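Local coordinates for carboxysome shell vertex protein CcmL (PDB 4N8F) that probably forms the pentameric vertices of the carboxysome, the polyhedral inclusion that sequesters RuBisCO, and is modelled to bring curvature into flat layers of shell hexamers, at residues A4-T9 against L25-L30; E41-T46 against I74-V79. All blocks are in the same frame, centred on the assembly; numbering follows the deposited sequence.

Contact 1 of 2, residues A4-T9 against L25-L30; sequences ARVCGT and LVLQYL
Arg5 and Gln28 run side by side off a hydrogen-bonded antiparallel pair and are joined twice, through backbone and side chains. In the backbone, Arg5 N gives to Gln28 O at 2.8 Å and Gln28 N returns the bond to Arg5 O. Further along, Cys7 and Gly8 both face Val26 in a classic beta bulge: Val26 O accepts an almost straight bond from Cys7 N (2.8 Å, 176° at the hydrogen) and a longer, bent one from Gly8 N at 3.3 Å.

Among side chains, Arg5 NH2 meets Gln28 OE1 at 2.8 Å at the edge of the guanidinium, in its plane, with a weak second bond from NE; guanidinium and amide planes lie 61° apart. With CG between backbone N and carbonyl carbon (chi1 61°), the extended arginine stands up beside the glutamine. Asp52 takes NH1, and Asp88 of a second subunit takes NH2. Replacing Arg5 with an alanine takes away the guanidinium, which would probably leave Gln28 OE1 without these two donors and break both salt bridges.

Val6 CG2 packs on Leu27 CD2 and Val6 CG1 on Leu25 CD1, both at 4.0 Å. Within the bulge, Cys7 SG lies 3.9 Å from Val26 CG1. The strand pair thus separates an apolar face of Val6, Leu25 and Leu27 from a mixed one, where Arg5 bonds to Gln28 and to a neighbouring subunit.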
loop_
_atom_site.group_PDB
_atom_site.type_symbol
_atom_site.label_atom_id
_atom_site.label_comp_id
_atom_site.label_asym_id
_atom_site.label_seq_id
_atom_site.Cartn_x
_atom_site.Cartn_y
_atom_site.Cartn_z
ATOM N N ALA C 4 -3.900 -4.755 16.441
ATOM C CA ALA C 4 -4.535 -6.059 16.207
ATOM C C ALA C 4 -4.396 -6.947 17.423
ATOM O O ALA C 4 -3.591 -6.719 18.366
ATOM C CB ALA C 4 -3.939 -6.753 14.968
ATOM N N ARG C 5 -5.151 -8.038 17.390
ATOM C CA ARG C 5 -4.934 -9.023 18.374
ATOM C C ARG C 5 -4.432 -10.306 17.739
ATOM O O ARG C 5 -4.864 -10.669 16.647
ATOM C CB ARG C 5 -6.208 -9.260 19.200
ATOM C CG ARG C 5 -7.435 -9.752 18.452
ATOM C CD ARG C 5 -8.368 -10.380 19.512
ATOM N NE ARG C 5 -9.119 -11.298 18.792
ATOM C CZ ARG C 5 -9.069 -12.614 18.796
ATOM N NH1 ARG C 5 -8.491 -13.402 19.715
ATOM N NH2 ARG C 5 -9.792 -13.115 17.843
ATOM N N VAL C 6 -3.607 -11.036 18.483
ATOM C CA VAL C 6 -3.090 -12.290 17.975
ATOM C C VAL C 6 -4.142 -13.290 18.101
ATOM O O VAL C 6 -4.689 -13.452 19.154
ATOM C CB VAL C 6 -1.934 -12.787 18.810
ATOM C CG1 VAL C 6 -1.452 -14.132 18.312
ATOM C CG2 VAL C 6 -0.872 -11.729 18.806
ATOM N N CYS C 7 -4.462 -13.993 17.038
ATOM C CA CYS C 7 -5.557 -14.912 17.194
ATOM C C CYS C 7 -5.312 -16.251 16.661
ATOM O O CYS C 7 -6.187 -17.068 16.824
ATOM C CB CYS C 7 -6.843 -14.370 16.596
ATOM S SG CYS C 7 -6.811 -14.249 14.820
ATOM N N GLY C 8 -4.134 -16.534 16.098
ATOM C CA GLY C 8 -3.823 -17.898 15.690
ATOM C C GLY C 8 -2.455 -17.998 15.074
ATOM O O GLY C 8 -1.650 -17.176 15.319
ATOM N N THR C 9 -2.197 -19.035 14.308
ATOM C CA THR C 9 -0.917 -19.221 13.688
ATOM C C THR C 9 -1.077 -19.940 12.346
ATOM O O THR C 9 -2.070 -20.660 12.128
ATOM C CB THR C 9 -0.012 -20.158 14.508
ATOM O OG1 THR C 9 -0.592 -21.446 14.478
ATOM C CG2 THR C 9 0.075 -19.749 15.919
ATOM N N LEU C 25 2.096 -15.492 12.722
ATOM C CA LEU C 25 0.910 -15.372 13.540
ATOM C C LEU C 25 -0.204 -14.939 12.656
ATOM O O LEU C 25 0.025 -14.197 11.730
ATOM C CB LEU C 25 1.146 -14.356 14.663
ATOM C CG LEU C 25 2.120 -14.726 15.781
ATOM C CD1 LEU C 25 2.183 -13.566 16.762
ATOM C CD2 LEU C 25 1.715 -15.993 16.507
ATOM N N VAL C 26 -1.420 -15.398 12.949
ATOM C CA VAL C 26 -2.608 -14.750 12.441
ATOM C C VAL C 26 -3.071 -13.621 13.379
ATOM O O VAL C 26 -3.186 -13.817 14.581
ATOM C CB VAL C 26 -3.732 -15.756 12.261
ATOM C CG1 VAL C 26 -4.912 -15.107 11.566
ATOM C CG2 VAL C 26 -3.244 -16.988 11.508
ATOM N N LEU C 27 -3.325 -12.444 12.829
ATOM C CA LEU C 27 -3.757 -11.239 13.554
ATOM C C LEU C 27 -5.178 -10.832 13.085
ATOM O O LEU C 27 -5.475 -10.854 11.892
ATOM C CB LEU C 27 -2.797 -10.106 13.260
ATOM C CG LEU C 27 -1.299 -10.388 13.498
ATOM C CD1 LEU C 27 -0.417 -9.165 13.358
ATOM C CD2 LEU C 27 -1.081 -10.913 14.909
ATOM N N GLN C 28 -6.053 -10.522 14.027
ATOM C CA GLN C 28 -7.312 -9.937 13.700
ATOM C C GLN C 28 -7.178 -8.451 14.038
ATOM O O GLN C 28 -6.829 -8.103 15.140
ATOM C CB GLN C 28 -8.423 -10.534 14.528
ATOM C CG GLN C 28 -9.793 -9.903 14.209
ATOM C CD GLN C 28 -10.938 -10.650 14.852
ATOM O OE1 GLN C 28 -10.756 -11.338 15.854
ATOM N NE2 GLN C 28 -12.131 -10.510 14.284
ATOM N N TYR C 29 -7.490 -7.599 13.078
ATOM C CA TYR C 29 -7.470 -6.172 13.307
ATOM C C TYR C 29 -8.524 -5.735 14.326
ATOM O O TYR C 29 -9.608 -6.289 14.347
ATOM C CB TYR C 29 -7.610 -5.386 11.966
ATOM C CG TYR C 29 -6.378 -5.493 11.075
ATOM C CD1 TYR C 29 -6.395 -6.258 9.931
ATOM C CD2 TYR C 29 -5.182 -4.832 11.414
ATOM C CE1 TYR C 29 -5.299 -6.350 9.122
ATOM C CE2 TYR C 29 -4.093 -4.904 10.609
ATOM C CZ TYR C 29 -4.122 -5.689 9.483
ATOM O OH TYR C 29 -2.998 -5.808 8.690
ATOM N N LEU C 30 -8.199 -4.665 15.078
ATOM C CA LEU C 30 -9.084 -4.063 16.042
ATOM C C LEU C 30 -9.495 -2.651 15.584
ATOM O O LEU C 30 -8.659 -1.834 15.221
ATOM C CB LEU C 30 -8.466 -4.013 17.427
ATOM C CG LEU C 30 -8.069 -5.378 18.033
ATOM C CD1 LEU C 30 -7.433 -5.154 19.418
ATOM C CD2 LEU C 30 -9.229 -6.328 18.155
#

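Contact 2 of 2, residues E41-T46 against I74-V79; sequences EVAADT and IDAAVV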
loop_
_atom_site.group_PDB
_atom_site.type_symbol
_atom_site.label_atom_id
_atom_site.label_comp_id
_atom_site.label_asym_id
_atom_site.label_seq_id
_atom_site.Cartn_x
_atom_site.Cartn_y
_atom_site.Cartn_z
ATOM N N GLU C 41 -4.454 -10.395 9.150
ATOM C CA GLU C 41 -3.133 -10.344 8.525
ATOM C C GLU C 41 -2.350 -11.556 8.982
ATOM O O GLU C 41 -2.488 -11.980 10.109
ATOM C CB GLU C 41 -2.393 -9.084 8.992
ATOM C CG GLU C 41 -1.213 -8.674 8.123
ATOM C CD GLU C 41 -1.559 -8.187 6.717
ATOM O OE1 GLU C 41 -0.757 -8.493 5.793
ATOM O OE2 GLU C 41 -2.585 -7.532 6.536
ATOM N N VAL C 42 -1.512 -12.113 8.151
ATOM C CA VAL C 42 -0.550 -13.067 8.689
ATOM C C VAL C 42 0.775 -12.357 8.772
ATOM O O VAL C 42 1.190 -11.683 7.815
ATOM C CB VAL C 42 -0.427 -14.320 7.803
ATOM C CG1 VAL C 42 0.658 -15.264 8.344
ATOM C CG2 VAL C 42 -1.763 -15.002 7.687
ATOM N N ALA C 43 1.403 -12.410 9.938
ATOM C CA ALA C 43 2.583 -11.631 10.176
ATOM C C ALA C 43 3.686 -12.403 10.835
ATOM O O ALA C 43 3.445 -13.220 11.693
ATOM C CB ALA C 43 2.230 -10.450 11.036
ATOM N N ALA C 44 4.907 -12.063 10.459
ATOM C CA ALA C 44 6.129 -12.521 11.161
ATOM C C ALA C 44 6.201 -11.956 12.538
ATOM O O ALA C 44 5.733 -10.811 12.812
ATOM C CB ALA C 44 7.405 -12.138 10.397
ATOM N N ASP C 45 6.803 -12.717 13.437
ATOM C CA ASP C 45 6.901 -12.213 14.794
ATOM C C ASP C 45 8.247 -12.592 15.350
ATOM O O ASP C 45 8.572 -13.781 15.519
ATOM C CB ASP C 45 5.776 -12.775 15.636
ATOM C CG ASP C 45 5.911 -12.395 17.139
ATOM O OD1 ASP C 45 6.492 -11.342 17.485
ATOM O OD2 ASP C 45 5.388 -13.149 17.971
ATOM N N THR C 46 9.026 -11.561 15.607
ATOM C CA THR C 46 10.334 -11.689 16.251
ATOM C C THR C 46 10.289 -11.103 17.627
ATOM O O THR C 46 11.303 -11.036 18.291
ATOM C CB THR C 46 11.379 -10.940 15.413
ATOM O OG1 THR C 46 10.857 -9.632 15.042
ATOM C CG2 THR C 46 11.629 -11.724 14.135
ATOM N N ILE C 74 8.721 -10.662 3.294
ATOM C CA ILE C 74 7.573 -10.457 4.195
ATOM C C ILE C 74 7.131 -9.019 4.118
ATOM O O ILE C 74 7.977 -8.102 3.961
ATOM C CB ILE C 74 7.882 -10.842 5.650
ATOM C CG1 ILE C 74 9.194 -10.180 6.111
ATOM C CG2 ILE C 74 8.062 -12.338 5.787
ATOM C CD1 ILE C 74 9.323 -10.201 7.619
ATOM N N ASP C 75 5.816 -8.830 4.230
ATOM C CA ASP C 75 5.174 -7.549 4.117
ATOM C C ASP C 75 4.326 -7.200 5.364
ATOM O O ASP C 75 3.565 -6.292 5.368
ATOM C CB ASP C 75 4.348 -7.517 2.847
ATOM C CG ASP C 75 3.138 -8.381 2.886
ATOM O OD1 ASP C 75 2.980 -9.206 3.820
ATOM O OD2 ASP C 75 2.291 -8.216 1.939
ATOM N N ALA C 76 4.449 -7.978 6.421
ATOM C CA ALA C 76 3.745 -7.703 7.686
ATOM C C ALA C 76 4.547 -8.302 8.835
ATOM O O ALA C 76 4.987 -9.478 8.761
ATOM C CB ALA C 76 2.380 -8.285 7.661
ATOM N N ALA C 77 4.728 -7.534 9.899
ATOM C CA ALA C 77 5.432 -8.055 11.076
ATOM C C ALA C 77 4.846 -7.487 12.338
ATOM O O ALA C 77 4.517 -6.278 12.366
ATOM C CB ALA C 77 6.906 -7.701 11.039
ATOM N N VAL C 78 4.814 -8.293 13.408
ATOM C CA VAL C 78 4.542 -7.741 14.699
ATOM C C VAL C 78 5.752 -6.909 15.162
ATOM O O VAL C 78 6.847 -7.420 15.160
ATOM C CB VAL C 78 4.258 -8.824 15.734
ATOM C CG1 VAL C 78 4.280 -8.229 17.158
ATOM C CG2 VAL C 78 2.940 -9.508 15.407
ATOM N N VAL C 79 5.567 -5.663 15.572
ATOM C CA VAL C 79 6.724 -4.843 16.025
ATOM C C VAL C 79 6.735 -4.459 17.494
ATOM O O VAL C 79 7.768 -4.107 18.036
ATOM C CB VAL C 79 6.956 -3.607 15.136
ATOM C CG1 VAL C 79 7.172 -4.045 13.695
ATOM C CG2 VAL C 79 5.842 -2.567 15.207
HETATM O O HOH W 1 8.397 -9.235 14.068
#
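Glu41 lays its aliphatic stem over the methyl of Ala76, CG reaching Ala76 CB at 3.6 Å. Its CG stands anti to the backbone N (chi1 -162°), and a bend at chi2 turns the carboxylate past the same methyl, with OE1 3.7 Å from Ala76 CB. The acid's oxygens look elsewhere for partners: OE2 is hydrogen-bonded to Tyr29 OH of its own chain and forms a salt bridge with Lys2 of a second subunit, while OE1 is hydrogen-bonded to Met1 N of that subunit. Asp75 OD1 also bonds to this Met1 N, so the shared amino terminus probably offsets the repulsion between the two acids.

Two backbone bonds join the strands, both through Ala44. Ala44 N gives to Ala76 O at 3.1 Å, the donor tilted 32° from the carbonyl plane, and Val78 N gives to Ala44 O at 2.7 Å, nearly along the C=O axis. Strands 39-45 and 76-81 are thereby parallel neighbours in the otherwise antiparallel five-stranded barrel of the CcmL/EutN family, which belongs to the OB clan. The short segments diverge by 56°, and the pairing is brief.

Side-chain contact is made largely by methyls. Ala43 CB touches Ala76 CB, and on the face of Ala44 and Ala77 the methyl of Ala44 meets Ile74 CD1 at 3.9 Å. Asp45 and Val78 occupy the other face, Asp45 OD1 resting against Val78 CB; this carboxylate is held by the backbone amides of Val47, Gly48 and Ala49. Near Thr46, water 1 bridges the segments: it accepts from Thr46 N and gives to Val78 O at 2.6 Å, with a weak bond to Ala44 O.

Both contacts are buried and belong to the same barrel sheet, where one seam, that between strands 24-30 and 39-45, separates contact 1 from contact 2. Across it Leu25 N lies 2.8 Å from Ala43 O, a probable hydrogen bond. Contact 1 is antiparallel, long and interrupted by a bulge; it buries 607 Å² and joins branched aliphatic side chains and an arginine-glutamine pair. Contact 2 is parallel, shorter and steeply splayed, built on alanines and finished by a water, and buries 354 Å². Each touches a neighbouring subunit: contact 1 by a salt bridge from Arg5 and strand pairing at Gly8 and Thr9, contact 2 by Glu41, Asp75 and backbone bonds from Val42.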